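Local coordinates for protein transcriptional regulator AefR (Pseudomonas syringae pv. tomato, PDB 3CDL) that probably binds regulatory DNA as a TetR-family transcription factor, through a predicted helix-turn-helix, and pairs with a second copy of itself, at residues B[83-94]-B[184-195]; B[132-140]-B[152-160]. One frame throughout, in Å; residues are numbered along the deposited sequence. Where two conformers were deposited one is given.

Contact 1 of 2, residues B[83-94]-B[184-195]; sequences REQLLELLWGKM and QSNVVESALNMF
Val-188 and Leu-192, one turn apart on helix 184-195, enter helix 83-94 as successive knobs into holes, within the all-helical C-terminal domain of a TetR-family regulator. The two segments run roughly antiparallel, at 136°, with axes 9.9 Å apart. Val-188 is held by Leu-87, Leu-90, Trp-91 and Met-94. Its two methyls divide the work: CG1, placed anti to the backbone N (chi1 174°), lies 3.5 Å from Leu-90 CB and also meets Leu-87 CD2, while CG2 points at the indole. That methyl stands almost on the normal of the Trp-91 six-membered ring, 4.3 Å from its centroid, a CH-pi contact for which a short, branched side chain is well shaped.

Leu-192 fills the next hole, among Arg-83, Leu-86, Leu-87 and Leu-90. Its CD1 meets Leu-87 CG at 3.7 Å, the two side chains crossing at about a right angle. On the inner side, Leu-86 CD2 touches Phe-195 CD2 at 3.8 Å.

Farther out, the edge of the indole meets Ser-185: Trp-91 CZ2 is 3.4 Å from Ser-185 CB. Gln-184 lays its aliphatic CG against Met-94 CG, and its amide NE2 is bonded to Leu-179 O. At the other end the long, extended Arg-83 reaches across to the other helix. Leu-192 CD1 lies over one face of its guanidinium, and in the guanidinium plane NH1 of Arg-83 donates to Asn-193 OD1 at 2.6 Å and 159°, with NH2 adding a weak bond to the same oxygen.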
# COMPACT_ATOMS: atom_id res chain seq x y z
N ARG B 83 20.21 -0.45 -18.41
CA ARG B 83 20.12 -1.66 -17.62
C ARG B 83 21.06 -1.61 -16.42
O ARG B 83 20.61 -1.63 -15.27
CB ARG B 83 20.42 -2.86 -18.51
CG ARG B 83 20.25 -4.19 -17.82
CD ARG B 83 20.17 -5.31 -18.82
NE ARG B 83 19.46 -6.43 -18.21
CZ ARG B 83 18.19 -6.75 -18.44
NH1 ARG B 83 17.67 -7.79 -17.81
NH2 ARG B 83 17.45 -6.05 -19.31
N GLU B 84 22.36 -1.51 -16.69
CA GLU B 84 23.38 -1.56 -15.64
C GLU B 84 23.10 -0.54 -14.54
O GLU B 84 23.03 -0.90 -13.36
CB GLU B 84 24.77 -1.33 -16.23
CG GLU B 84 25.89 -1.80 -15.34
CD GLU B 84 27.18 -1.04 -15.56
OE1 GLU B 84 27.78 -1.17 -16.66
OE2 GLU B 84 27.59 -0.30 -14.64
N GLN B 85 22.93 0.72 -14.94
CA GLN B 85 22.64 1.80 -14.00
C GLN B 85 21.28 1.69 -13.33
O GLN B 85 21.16 1.98 -12.15
CB GLN B 85 22.85 3.19 -14.63
CG GLN B 85 22.02 3.52 -15.88
CD GLN B 85 22.51 4.79 -16.59
OE1 GLN B 85 22.55 5.87 -15.99
NE2 GLN B 85 22.87 4.67 -17.86
N LEU B 86 20.25 1.26 -14.05
CA LEU B 86 18.93 1.10 -13.44
C LEU B 86 18.89 -0.11 -12.49
O LEU B 86 18.20 -0.09 -11.48
CB LEU B 86 17.80 1.04 -14.49
CG LEU B 86 16.34 0.88 -14.02
CD1 LEU B 86 15.95 1.80 -12.86
CD2 LEU B 86 15.36 1.03 -15.18
N LEU B 87 19.65 -1.15 -12.80
CA LEU B 87 19.80 -2.27 -11.87
C LEU B 87 20.24 -1.72 -10.52
O LEU B 87 19.56 -1.95 -9.52
CB LEU B 87 20.82 -3.30 -12.37
CG LEU B 87 20.42 -4.79 -12.41
CD1 LEU B 87 21.66 -5.66 -12.54
CD2 LEU B 87 19.53 -5.27 -11.24
N GLU B 88 21.34 -0.96 -10.53
CA GLU B 88 21.92 -0.28 -9.38
C GLU B 88 20.95 0.62 -8.59
O GLU B 88 21.02 0.69 -7.37
CB GLU B 88 23.05 0.60 -9.87
CG GLU B 88 24.35 0.39 -9.19
CD GLU B 88 25.47 1.15 -9.90
OE1 GLU B 88 26.45 0.51 -10.35
OE2 GLU B 88 25.36 2.39 -10.01
N LEU B 89 20.06 1.32 -9.30
CA LEU B 89 19.07 2.17 -8.64
C LEU B 89 18.11 1.27 -7.86
O LEU B 89 17.81 1.51 -6.69
CB LEU B 89 18.26 2.99 -9.66
CG LEU B 89 18.74 4.37 -10.12
CD1 LEU B 89 19.70 4.28 -11.29
CD2 LEU B 89 17.56 5.28 -10.49
N LEU B 90 17.63 0.25 -8.55
CA LEU B 90 16.64 -0.65 -8.00
C LEU B 90 17.19 -1.36 -6.76
O LEU B 90 16.47 -1.57 -5.78
CB LEU B 90 16.20 -1.64 -9.07
CG LEU B 90 14.99 -1.32 -9.95
CD1 LEU B 90 14.34 0.04 -9.69
CD2 LEU B 90 15.28 -1.57 -11.45
N TRP B 91 18.47 -1.71 -6.79
CA TRP B 91 19.08 -2.30 -5.62
C TRP B 91 19.17 -1.36 -4.44
O TRP B 91 18.85 -1.75 -3.32
CB TRP B 91 20.43 -2.96 -5.93
CG TRP B 91 20.28 -4.40 -6.32
CD1 TRP B 91 20.56 -4.93 -7.54
CD2 TRP B 91 19.78 -5.48 -5.51
NE1 TRP B 91 20.31 -6.28 -7.54
CE2 TRP B 91 19.81 -6.65 -6.31
CE3 TRP B 91 19.30 -5.58 -4.20
CZ2 TRP B 91 19.40 -7.90 -5.84
CZ3 TRP B 91 18.89 -6.83 -3.73
CH2 TRP B 91 18.94 -7.97 -4.55
N GLY B 92 19.60 -0.12 -4.68
CA GLY B 92 19.54 0.93 -3.64
C GLY B 92 18.18 1.00 -2.93
O GLY B 92 18.10 0.86 -1.71
N LYS B 93 17.11 1.19 -3.70
CA LYS B 93 15.77 1.19 -3.12
C LYS B 93 15.38 -0.13 -2.44
O LYS B 93 14.66 -0.10 -1.46
CB LYS B 93 14.73 1.57 -4.17
CG LYS B 93 13.31 1.87 -3.63
CD LYS B 93 13.32 2.92 -2.50
CE LYS B 93 12.02 3.72 -2.39
NZ LYS B 93 10.72 2.92 -2.48
N MSE B 94 15.85 -1.27 -2.94
CA MSE B 94 15.52 -2.55 -2.34
C MSE B 94 16.24 -2.77 -1.00
O MSE B 94 15.68 -3.32 -0.06
CB MSE B 94 15.78 -3.70 -3.31
CG MSE B 94 15.51 -5.09 -2.74
SE MSE B 94 13.63 -5.38 -2.14
CE MSE B 94 12.77 -5.35 -3.90
N GLN B 184 14.70 -11.10 -3.54
CA GLN B 184 14.97 -9.68 -3.80
C GLN B 184 15.35 -9.37 -5.27
O GLN B 184 14.77 -8.44 -5.86
CB GLN B 184 16.01 -9.13 -2.84
CG GLN B 184 15.46 -8.53 -1.55
CD GLN B 184 16.56 -8.33 -0.53
OE1 GLN B 184 17.56 -7.64 -0.79
NE2 GLN B 184 16.41 -8.95 0.64
N SER B 185 16.30 -10.14 -5.83
CA SER B 185 16.83 -9.92 -7.18
C SER B 185 15.86 -10.41 -8.19
O SER B 185 15.78 -9.89 -9.31
CB SER B 185 18.15 -10.66 -7.40
OG SER B 185 18.10 -12.02 -7.00
N ASN B 186 15.12 -11.42 -7.80
CA ASN B 186 13.95 -11.84 -8.55
C ASN B 186 13.04 -10.66 -8.85
O ASN B 186 12.67 -10.41 -10.01
CB ASN B 186 13.16 -12.81 -7.70
CG ASN B 186 12.74 -13.99 -8.47
OD1 ASN B 186 11.77 -13.93 -9.25
ND2 ASN B 186 13.46 -15.11 -8.27
N VAL B 187 12.65 -9.93 -7.80
CA VAL B 187 11.69 -8.86 -7.99
C VAL B 187 12.37 -7.70 -8.71
O VAL B 187 11.81 -7.14 -9.66
CB VAL B 187 10.84 -8.48 -6.70
CG1 VAL B 187 10.44 -9.71 -5.90
CG2 VAL B 187 11.52 -7.49 -5.84
N VAL B 188 13.61 -7.40 -8.33
CA VAL B 188 14.33 -6.33 -9.01
C VAL B 188 14.43 -6.60 -10.51
O VAL B 188 14.06 -5.76 -11.34
CB VAL B 188 15.76 -6.16 -8.46
CG1 VAL B 188 16.51 -5.14 -9.28
CG2 VAL B 188 15.73 -5.73 -7.02
N GLU B 189 14.92 -7.79 -10.83
CA GLU B 189 15.16 -8.25 -12.19
C GLU B 189 13.93 -8.12 -13.08
O GLU B 189 14.03 -7.49 -14.13
CB GLU B 189 15.65 -9.69 -12.15
CG GLU B 189 16.71 -10.00 -13.16
CD GLU B 189 18.11 -9.87 -12.60
OE1 GLU B 189 18.54 -10.75 -11.80
OE2 GLU B 189 18.80 -8.90 -12.97
N SER B 190 12.79 -8.70 -12.67
CA SER B 190 11.58 -8.53 -13.48
C SER B 190 11.08 -7.11 -13.54
O SER B 190 10.55 -6.71 -14.57
CB SER B 190 10.41 -9.48 -13.13
OG SER B 190 10.35 -9.69 -11.75
N ALA B 191 11.24 -6.36 -12.46
CA ALA B 191 10.87 -4.94 -12.47
C ALA B 191 11.61 -4.26 -13.57
O ALA B 191 10.98 -3.69 -14.47
CB ALA B 191 11.14 -4.28 -11.13
N LEU B 192 12.95 -4.39 -13.53
CA LEU B 192 13.89 -3.90 -14.55
C LEU B 192 13.46 -4.29 -15.96
O LEU B 192 13.28 -3.43 -16.84
CB LEU B 192 15.28 -4.50 -14.29
CG LEU B 192 16.63 -3.83 -14.65
CD1 LEU B 192 17.73 -4.87 -14.92
CD2 LEU B 192 16.55 -2.90 -15.82
N ASN B 193 13.31 -5.60 -16.16
CA ASN B 193 12.94 -6.19 -17.45
C ASN B 193 11.60 -5.67 -17.94
O ASN B 193 11.44 -5.34 -19.11
CB ASN B 193 12.90 -7.71 -17.36
CG ASN B 193 14.28 -8.34 -17.46
OD1 ASN B 193 15.12 -7.88 -18.23
ND2 ASN B 193 14.52 -9.40 -16.68
N MSE B 194 10.64 -5.60 -17.04
CA MSE B 194 9.33 -5.11 -17.39
C MSE B 194 9.42 -3.63 -17.73
O MSE B 194 8.89 -3.20 -18.75
CB MSE B 194 8.35 -5.34 -16.25
CG MSE B 194 6.97 -4.81 -16.55
SE MSE B 194 5.64 -5.67 -15.48
CE MSE B 194 6.71 -7.24 -14.98
N PHE B 195 10.10 -2.88 -16.88
CA PHE B 195 10.16 -1.43 -17.03
C PHE B 195 10.86 -1.09 -18.34
O PHE B 195 10.28 -0.42 -19.20
CB PHE B 195 10.84 -0.73 -15.82
CG PHE B 195 10.78 0.79 -15.91
CD1 PHE B 195 9.64 1.48 -15.47
CD2 PHE B 195 11.81 1.51 -16.50
CE1 PHE B 195 9.55 2.87 -15.60
CE2 PHE B 195 11.74 2.90 -16.63
CZ PHE B 195 10.61 3.59 -16.17

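Contact 2 of 2, residues B[132-140]-B[152-160]; sequences ETFSAWIRA and PGFAATQMH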
# COMPACT_ATOMS: atom_id res chain seq x y z
N GLU B 132 12.43 13.70 -6.41
CA GLU B 132 12.75 12.34 -5.96
C GLU B 132 13.57 11.56 -7.00
O GLU B 132 13.57 11.92 -8.18
CB GLU B 132 11.49 11.58 -5.51
CG GLU B 132 10.75 10.79 -6.59
CD GLU B 132 11.32 9.38 -6.79
OE1 GLU B 132 11.82 8.76 -5.83
OE2 GLU B 132 11.29 8.90 -7.94
N THR B 133 14.23 10.48 -6.56
CA THR B 133 15.37 9.86 -7.29
C THR B 133 15.04 9.22 -8.63
O THR B 133 15.67 9.56 -9.65
CB THR B 133 16.10 8.78 -6.45
OG1 THR B 133 16.02 9.11 -5.06
CG2 THR B 133 17.58 8.68 -6.87
N PHE B 134 14.10 8.27 -8.62
CA PHE B 134 13.70 7.51 -9.81
C PHE B 134 13.20 8.47 -10.88
O PHE B 134 13.54 8.35 -12.06
CB PHE B 134 12.64 6.44 -9.46
CG PHE B 134 13.18 5.26 -8.65
CD1 PHE B 134 12.40 4.11 -8.47
CD2 PHE B 134 14.46 5.29 -8.07
CE1 PHE B 134 12.88 3.02 -7.73
CE2 PHE B 134 14.94 4.20 -7.32
CZ PHE B 134 14.16 3.07 -7.16
N SER B 135 12.42 9.45 -10.43
CA SER B 135 11.92 10.53 -11.25
C SER B 135 13.04 11.30 -11.93
O SER B 135 13.05 11.47 -13.15
CB SER B 135 11.09 11.46 -10.38
OG SER B 135 10.15 12.17 -11.16
N ALA B 136 14.00 11.77 -11.14
CA ALA B 136 15.08 12.61 -11.66
C ALA B 136 15.80 11.90 -12.81
O ALA B 136 16.11 12.51 -13.84
CB ALA B 136 16.04 12.96 -10.53
N TRP B 137 16.04 10.61 -12.62
CA TRP B 137 16.73 9.77 -13.59
C TRP B 137 15.92 9.60 -14.87
O TRP B 137 16.44 9.84 -15.96
CB TRP B 137 17.00 8.40 -12.95
CG TRP B 137 17.87 7.48 -13.74
CD1 TRP B 137 19.25 7.44 -13.76
CD2 TRP B 137 17.44 6.44 -14.62
NE1 TRP B 137 19.68 6.45 -14.60
CE2 TRP B 137 18.59 5.81 -15.13
CE3 TRP B 137 16.18 5.97 -15.02
CZ2 TRP B 137 18.52 4.75 -16.03
CZ3 TRP B 137 16.11 4.91 -15.90
CH2 TRP B 137 17.28 4.31 -16.40
N ILE B 138 14.65 9.19 -14.73
CA ILE B 138 13.76 9.00 -15.88
C ILE B 138 13.74 10.23 -16.78
O ILE B 138 13.86 10.11 -18.00
CB ILE B 138 12.31 8.56 -15.44
CG1 ILE B 138 12.31 7.14 -14.89
CG2 ILE B 138 11.32 8.64 -16.60
CD1 ILE B 138 11.25 6.87 -13.82
N ARG B 139 13.58 11.41 -16.18
CA ARG B 139 13.65 12.70 -16.87
C ARG B 139 14.99 12.89 -17.59
O ARG B 139 15.02 13.31 -18.74
CB ARG B 139 13.39 13.85 -15.88
CG ARG B 139 13.53 15.27 -16.44
CD ARG B 139 12.79 16.34 -15.61
NE ARG B 139 12.55 15.92 -14.23
CZ ARG B 139 11.35 15.74 -13.70
NH1 ARG B 139 11.24 15.32 -12.43
NH2 ARG B 139 10.25 15.99 -14.41
N ALA B 140 16.10 12.59 -16.91
CA ALA B 140 17.42 12.67 -17.55
C ALA B 140 17.57 11.69 -18.73
O ALA B 140 18.01 12.08 -19.83
CB ALA B 140 18.52 12.46 -16.53
N PRO B 152 7.55 11.74 -16.02
CA PRO B 152 8.55 11.10 -15.14
C PRO B 152 7.97 10.52 -13.84
O PRO B 152 8.33 9.42 -13.45
CB PRO B 152 9.53 12.25 -14.86
CG PRO B 152 9.50 13.05 -16.16
CD PRO B 152 8.06 13.01 -16.61
N GLY B 153 7.05 11.25 -13.20
CA GLY B 153 6.34 10.81 -12.01
C GLY B 153 5.43 9.61 -12.24
O GLY B 153 5.35 8.71 -11.39
N PHE B 154 4.73 9.59 -13.36
CA PHE B 154 3.92 8.43 -13.72
C PHE B 154 4.81 7.16 -13.84
O PHE B 154 4.48 6.09 -13.32
CB PHE B 154 3.16 8.72 -15.02
CG PHE B 154 2.09 7.74 -15.34
CD1 PHE B 154 0.79 7.92 -14.87
CD2 PHE B 154 2.36 6.62 -16.14
CE1 PHE B 154 -0.21 7.01 -15.16
CE2 PHE B 154 1.35 5.69 -16.45
CZ PHE B 154 0.07 5.90 -15.97
N ALA B 155 5.96 7.31 -14.47
CA ALA B 155 6.83 6.19 -14.72
C ALA B 155 7.50 5.68 -13.44
O ALA B 155 7.60 4.46 -13.22
CB ALA B 155 7.86 6.56 -15.78
N ALA B 156 7.93 6.61 -12.59
CA ALA B 156 8.58 6.27 -11.32
C ALA B 156 7.66 5.49 -10.38
O ALA B 156 8.10 4.57 -9.67
CB ALA B 156 9.11 7.55 -10.64
N THR B 157 6.37 5.85 -10.40
CA THR B 157 5.37 5.19 -9.55
C THR B 157 5.25 3.69 -9.85
O THR B 157 5.26 2.88 -8.94
CB THR B 157 4.02 5.93 -9.66
OG1 THR B 157 4.25 7.31 -9.35
CG2 THR B 157 2.95 5.32 -8.70
N GLN B 158 5.18 3.36 -11.13
CA GLN B 158 5.18 1.99 -11.62
C GLN B 158 6.48 1.31 -11.20
O GLN B 158 6.46 0.21 -10.62
CB GLN B 158 5.05 2.00 -13.14
CG GLN B 158 3.77 2.64 -13.66
CD GLN B 158 3.71 2.66 -15.16
OE1 GLN B 158 2.83 2.06 -15.74
NE2 GLN B 158 4.66 3.33 -15.81
N MSE B 159 7.59 2.01 -11.44
CA MSE B 159 8.91 1.53 -11.05
C MSE B 159 8.89 1.10 -9.58
O MSE B 159 9.26 -0.00 -9.24
CB MSE B 159 9.95 2.64 -11.27
CG MSE B 159 11.25 2.19 -11.93
SE MSE B 159 12.70 3.51 -11.85
CE MSE B 159 13.19 3.55 -13.71
N HIS B 160 8.46 2.03 -8.72
CA HIS B 160 8.38 1.84 -7.28
C HIS B 160 7.41 0.76 -6.85
O HIS B 160 7.73 -0.02 -5.94
CB HIS B 160 8.06 3.16 -6.58
CG HIS B 160 9.27 3.98 -6.29
ND1 HIS B 160 9.54 5.17 -6.93
CD2 HIS B 160 10.31 3.76 -5.44
CE1 HIS B 160 10.68 5.67 -6.47
NE2 HIS B 160 11.17 4.83 -5.57
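In the all-helical C-terminal domain, which in TetR relatives carries the ligand pocket and the dimer interface, helix 133-143 and the first turns of helix 152-167, joined by a short connection, cross at 125°, nearer antiparallel than parallel. Ala-155 and Ala-156, with only a methyl each, let the axes come within 8.4 Å. Ile-138 is the knob, seated among Pro-152, Ala-155, Ala-156 and Met-159. Its CD1 is 3.6 Å from Ala-156 N and, in the conformer given for selenomethionine Met-159, meets the CE methyl tip to tip.

At one end the Phe-134 and His-160 rings form an offset stack, centroids 3.9 Å apart and planes 10° from parallel. Met-159 SE approaches the Phe-134 ring obliquely, 4.1 Å from its centroid, in a Met-aromatic contact. At the other end Pro-152 CB lies over one face of the Arg-139 guanidinium, and its CG is 3.5 Å from Arg-139 NH2.

The bend at chi2 (85°) folds the Glu-132 carboxylate back over the first turn, where OE2 accepts from Ser-135 N at 2.8 Å. No hydrogen bond links the segments; apolar fit and stacking carry the contact. The carboxylate and nearby Lys-93 would pull the imidazole's ionisation in opposite directions, leaving its charge unsettled.

From the N terminus, the N-terminal helices, with the predicted helix-turn-helix among them, come first, and helix 82-97 then opens the loop that contact 1 closes with helix 181-199, near the C terminus. Contact 2 is nested inside that loop and closes a much shorter one, between helices 133-143 and 152-167. The two contacts lie about 13 Å apart, centre to centre, and share a core: Leu-86 and Phe-195 of contact 1 both pack on Met-159 of contact 2, and Gln-85 OE1 probably bonds Trp-137 NE1. Four helices of the C-terminal domain are thus tied together. Helices 152-167 and 181-199 also face the second subunit, where Ser-190 packs on Phe-154 of the second subunit.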